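Local structure of aminoglycoside phosphotransferase (Streptomyces rimosus, 6FUC) at residues L103-R115 with I195-F207. The protein is an aminoglycoside phosphotransferase, APH(3'')-Id, of the protein-kinase clan, which probably transfers phosphate from ATP to streptomycin, consistent with a role in resistance to that antibiotic. Numbering follows the deposited sequence.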
loop_
_atom_site.group_PDB
_atom_site.type_symbol
_atom_site.label_atom_id
_atom_site.label_comp_id
_atom_site.label_asym_id
_atom_site.label_seq_id
_atom_site.Cartn_x
_atom_site.Cartn_y
_atom_site.Cartn_z
ATOM N N LEU A 103 17.716 -6.719 1.141
ATOM C CA LEU A 103 16.345 -7.179 1.447
ATOM C C LEU A 103 16.392 -8.391 2.263
ATOM O O LEU A 103 15.561 -8.603 3.175
ATOM C CB LEU A 103 15.538 -7.362 0.140
ATOM C CG LEU A 103 14.056 -7.600 0.322
ATOM C CD1 LEU A 103 13.373 -6.400 0.991
ATOM C CD2 LEU A 103 13.362 -7.905 -0.986
ATOM N N ARG A 104 17.359 -9.295 1.968
ATOM C CA ARG A 104 17.517 -10.394 2.836
ATOM C C ARG A 104 17.846 -10.041 4.260
ATOM O O ARG A 104 17.301 -10.580 5.217
ATOM C CB ARG A 104 18.598 -11.366 2.265
ATOM C CG ARG A 104 18.915 -12.534 3.125
ATOM C CD ARG A 104 17.752 -13.426 3.227
ATOM N NE ARG A 104 18.031 -14.635 3.984
ATOM C CZ ARG A 104 18.599 -15.693 3.504
ATOM N NH1 ARG A 104 18.984 -15.783 2.239
ATOM N NH2 ARG A 104 18.718 -16.783 4.258
ATOM N N ALA A 105 18.696 -9.035 4.463
ATOM C CA ALA A 105 18.965 -8.579 5.822
ATOM C C ALA A 105 17.697 -8.054 6.536
ATOM O O ALA A 105 17.626 -8.103 7.743
ATOM C CB ALA A 105 20.018 -7.441 5.841
ATOM N N ALA A 106 16.803 -7.467 5.792
ATOM C CA ALA A 106 15.575 -6.888 6.322
ATOM C C ALA A 106 14.417 -7.885 6.380
ATOM O O ALA A 106 13.340 -7.536 6.862
ATOM C CB ALA A 106 15.165 -5.722 5.460
ATOM N N TRP A 107 14.605 -9.122 5.901
ATOM C CA TRP A 107 13.466 -10.009 5.663
ATOM C C TRP A 107 12.756 -10.415 6.962
ATOM O O TRP A 107 11.529 -10.251 7.125
ATOM C CB TRP A 107 13.918 -11.191 4.865
ATOM C CG TRP A 107 12.836 -12.055 4.214
ATOM C CD1 TRP A 107 12.693 -13.393 4.364
ATOM C CD2 TRP A 107 11.869 -11.647 3.271
ATOM N NE1 TRP A 107 11.688 -13.846 3.569
ATOM C CE2 TRP A 107 11.143 -12.806 2.887
ATOM C CE3 TRP A 107 11.506 -10.433 2.730
ATOM C CZ2 TRP A 107 10.110 -12.778 1.986
ATOM C CZ3 TRP A 107 10.444 -10.393 1.806
ATOM C CH2 TRP A 107 9.756 -11.584 1.453
ATOM N N GLU A 108 13.521 -10.892 7.925
ATOM C CA GLU A 108 12.923 -11.191 9.261
ATOM C C GLU A 108 12.442 -9.924 9.993
ATOM O O GLU A 108 11.349 -9.926 10.582
ATOM C CB GLU A 108 13.813 -12.074 10.162
ATOM C CG GLU A 108 13.983 -13.452 9.609
ATOM C CD GLU A 108 14.929 -14.300 10.428
ATOM O OE1 GLU A 108 15.708 -13.776 11.244
ATOM O OE2 GLU A 108 14.824 -15.528 10.243
ATOM N N PRO A 109 13.201 -8.810 9.899
ATOM C CA PRO A 109 12.686 -7.563 10.465
ATOM C C PRO A 109 11.325 -7.136 9.852
ATOM O O PRO A 109 10.452 -6.649 10.597
ATOM C CB PRO A 109 13.779 -6.555 10.169
ATOM C CG PRO A 109 15.012 -7.370 10.289
ATOM C CD PRO A 109 14.652 -8.730 9.734
ATOM N N ILE A 110 11.146 -7.352 8.562
ATOM C CA ILE A 110 9.889 -7.041 7.925
ATOM C C ILE A 110 8.802 -7.956 8.471
ATOM O O ILE A 110 7.682 -7.506 8.813
ATOM C CB ILE A 110 10.012 -7.095 6.379
ATOM C CG1 ILE A 110 10.853 -5.968 5.840
ATOM C CG2 ILE A 110 8.612 -7.078 5.775
ATOM C CD1 ILE A 110 11.298 -6.146 4.428
ATOM N N ALA A 111 9.072 -9.268 8.581
ATOM C CA ALA A 111 8.104 -10.176 9.110
ATOM C C ALA A 111 7.675 -9.709 10.483
ATOM O O ALA A 111 6.457 -9.730 10.834
ATOM C CB ALA A 111 8.654 -11.594 9.154
ATOM N N ASP A 112 8.620 -9.310 11.292
ATOM C CA ASP A 112 8.288 -8.911 12.651
ATOM C C ASP A 112 7.454 -7.600 12.684
ATOM O O ASP A 112 6.515 -7.485 13.478
ATOM C CB ASP A 112 9.565 -8.680 13.514
ATOM C CG ASP A 112 10.398 -9.906 13.739
ATOM O OD1 ASP A 112 9.917 -11.041 13.563
ATOM O OD2 ASP A 112 11.577 -9.733 14.157
ATOM N N ALA A 113 7.816 -6.654 11.857
ATOM C CA ALA A 113 7.107 -5.366 11.843
ATOM C C ALA A 113 5.652 -5.534 11.298
ATOM O O ALA A 113 4.730 -4.896 11.790
ATOM C CB ALA A 113 7.848 -4.343 11.003
ATOM N N VAL A 114 5.525 -6.362 10.288
ATOM C CA VAL A 114 4.191 -6.670 9.706
ATOM C C VAL A 114 3.369 -7.435 10.734
ATOM O O VAL A 114 2.180 -7.158 10.912
ATOM C CB VAL A 114 4.351 -7.347 8.375
ATOM C CG1 VAL A 114 2.980 -7.802 7.848
ATOM C CG2 VAL A 114 5.010 -6.440 7.402
ATOM N N ARG A 115 3.973 -8.376 11.439
ATOM C CA ARG A 115 3.264 -9.119 12.462
ATOM C C ARG A 115 2.735 -8.143 13.511
ATOM O O ARG A 115 1.573 -8.268 13.989
ATOM C CB ARG A 115 4.170 -10.179 13.097
ATOM C CG ARG A 115 3.455 -10.894 14.216
ATOM C CD ARG A 115 4.261 -11.937 14.915
ATOM N NE ARG A 115 5.569 -11.541 15.397
ATOM C CZ ARG A 115 5.860 -10.687 16.388
ATOM N NH1 ARG A 115 4.933 -10.012 17.080
ATOM N NH2 ARG A 115 7.138 -10.493 16.694
ATOM N N ILE A 195 7.426 0.056 2.379
ATOM C CA ILE A 195 8.149 -0.353 3.610
ATOM C C ILE A 195 9.490 0.386 3.538
ATOM O O ILE A 195 10.260 0.175 2.624
ATOM C CB ILE A 195 8.355 -1.868 3.668
ATOM C CG1 ILE A 195 7.017 -2.614 3.539
ATOM C CG2 ILE A 195 9.118 -2.210 4.905
ATOM C CD1 ILE A 195 7.185 -4.070 3.403
ATOM N N ILE A 196 9.744 1.245 4.520
ATOM C CA ILE A 196 10.983 2.027 4.555
ATOM C C ILE A 196 11.932 1.320 5.514
ATOM O O ILE A 196 11.552 1.010 6.656
ATOM C CB ILE A 196 10.744 3.457 4.990
ATOM C CG1 ILE A 196 9.664 4.122 4.129
ATOM C CG2 ILE A 196 12.056 4.247 4.897
ATOM C CD1 ILE A 196 9.863 4.107 2.626
ATOM N N LEU A 197 13.160 1.119 5.077
ATOM C CA LEU A 197 14.193 0.424 5.861
ATOM C C LEU A 197 15.202 1.424 6.402
ATOM O O LEU A 197 15.591 2.388 5.743
ATOM C CB LEU A 197 14.944 -0.583 4.981
ATOM C CG LEU A 197 14.054 -1.604 4.284
ATOM C CD1 LEU A 197 14.889 -2.523 3.407
ATOM C CD2 LEU A 197 13.211 -2.395 5.227
ATOM N N ASP A 198 15.666 1.155 7.628
ATOM C CA ASP A 198 16.774 1.921 8.184
ATOM C C ASP A 198 18.050 1.523 7.422
ATOM O O ASP A 198 18.363 0.365 7.328
ATOM C CB ASP A 198 16.921 1.583 9.667
ATOM C CG ASP A 198 18.019 2.317 10.368
ATOM O OD1 ASP A 198 19.195 2.289 9.977
ATOM O OD2 ASP A 198 17.703 2.970 11.386
ATOM N N PRO A 199 18.762 2.520 6.851
ATOM C CA PRO A 199 19.895 2.191 5.951
ATOM C C PRO A 199 21.113 1.645 6.659
ATOM O O PRO A 199 22.015 1.156 5.994
ATOM C CB PRO A 199 20.172 3.510 5.291
ATOM C CG PRO A 199 19.723 4.509 6.217
ATOM C CD PRO A 199 18.493 3.968 6.828
ATOM N N ASP A 200 21.166 1.771 7.986
ATOM C CA ASP A 200 22.287 1.260 8.770
ATOM C C ASP A 200 21.993 -0.071 9.408
ATOM O O ASP A 200 22.845 -0.985 9.378
ATOM C CB ASP A 200 22.732 2.311 9.784
ATOM C CG ASP A 200 23.315 3.479 9.075
ATOM O OD1 ASP A 200 24.339 3.299 8.335
ATOM O OD2 ASP A 200 22.773 4.590 9.168
ATOM N N THR A 201 20.829 -0.239 10.059
ATOM C CA THR A 201 20.521 -1.513 10.684
ATOM C C THR A 201 19.823 -2.485 9.784
ATOM O O THR A 201 19.818 -3.681 10.057
ATOM C CB THR A 201 19.623 -1.317 11.905
ATOM O OG1 THR A 201 18.420 -0.720 11.423
ATOM C CG2 THR A 201 20.293 -0.424 12.929
ATOM N N LEU A 202 19.149 -1.975 8.745
ATOM C CA LEU A 202 18.252 -2.789 7.868
ATOM C C LEU A 202 17.027 -3.345 8.567
ATOM O O LEU A 202 16.369 -4.245 8.088
ATOM C CB LEU A 202 19.008 -3.788 7.004
ATOM C CG LEU A 202 19.650 -3.216 5.754
ATOM C CD1 LEU A 202 18.602 -2.663 4.785
ATOM C CD2 LEU A 202 20.722 -2.166 6.017
ATOM N N ASP A 203 16.710 -2.765 9.728
ATOM C CA ASP A 203 15.404 -2.933 10.304
ATOM C C ASP A 203 14.379 -2.070 9.577
ATOM O O ASP A 203 14.734 -1.238 8.762
ATOM C CB ASP A 203 15.438 -2.651 11.821
ATOM C CG ASP A 203 14.374 -3.262 12.629
ATOM O OD1 ASP A 203 13.372 -3.791 12.141
ATOM O OD2 ASP A 203 14.529 -3.217 13.915
ATOM N N VAL A 204 13.096 -2.251 9.885
ATOM C CA VAL A 204 12.049 -1.408 9.343
ATOM C C VAL A 204 12.022 -0.060 10.058
ATOM O O VAL A 204 11.902 -0.007 11.294
ATOM C CB VAL A 204 10.692 -2.135 9.435
ATOM C CG1 VAL A 204 9.572 -1.255 9.036
ATOM C CG2 VAL A 204 10.707 -3.349 8.516
ATOM N N ALA A 205 12.123 1.003 9.317
ATOM C CA ALA A 205 11.969 2.365 9.823
ATOM C C ALA A 205 10.513 2.760 9.935
ATOM O O ALA A 205 10.137 3.489 10.883
ATOM C CB ALA A 205 12.703 3.370 8.937
ATOM N N GLY A 206 9.683 2.352 8.997
ATOM C CA GLY A 206 8.249 2.635 9.095
ATOM C C GLY A 206 7.572 2.267 7.818
ATOM O O GLY A 206 8.203 1.863 6.846
ATOM N N PHE A 207 6.256 2.410 7.838
ATOM C CA PHE A 207 5.402 2.176 6.678
ATOM C C PHE A 207 4.910 3.519 6.120
ATOM O O PHE A 207 4.713 4.447 6.902
ATOM C CB PHE A 207 4.196 1.350 7.085
ATOM C CG PHE A 207 4.540 -0.004 7.635
ATOM C CD1 PHE A 207 4.905 -1.029 6.810
ATOM C CD2 PHE A 207 4.545 -0.242 8.998
ATOM C CE1 PHE A 207 5.235 -2.288 7.307
ATOM C CE2 PHE A 207 4.882 -1.510 9.504
ATOM C CZ PHE A 207 5.191 -2.510 8.626
HETATM O O HOH W 1 18.535 -6.152 9.815
HETATM O O HOH W 2 11.265 -5.405 12.919
#
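I110 and V204 form the tight part of this contact, where helix 103-115 lies across the hairpin of strands 195-197 and 204-207 and its axis passes 9.2 Å from that of 204-207. V204 places CG1 anti to its backbone N (chi1 174°), with CG2 beside that N; CG2 meets I110 CG1 at 3.7 Å, the two side chains crossing at about a right angle. A113 CB packs against CB and both methyls of the same valine. I110 CG2 meets I195 CD1, and CD1, at the end of the CG1 branch, approaches L197 CD2; F247 of helix 243-251 also packs on I110. Farther along the helix, V114 CG2 reaches the F207 ring at its edge, near the ring plane, 4.1 Å from CZ. At A106 and L202 the backbones come closest, CA to CA 5.1 Å; A106 CB lies 3.2 Å from L202 O, and its CA-H makes a CH···O contact with that oxygen. The solvent side is looser and wetter. D203 OD1 accepts the backbone N-H of V204 at 2.7 Å, on its anti side and 31° out of the carboxylate plane, and lies beside P109 CB. One water donates to both this OD1 and P109 O; a second joins A105 O to T201 O. D198 OD1 shapes the turn, accepting from D200 N (Asx turn) and T201 N (Asx motif), and a classic beta bulge sets A205 and G206 opposite I196. With no direct hydrogen bond between helix and hairpin, apolar packing joins them on the buried side and two water bridges, one through the D203 carboxylate, link them on the solvent side.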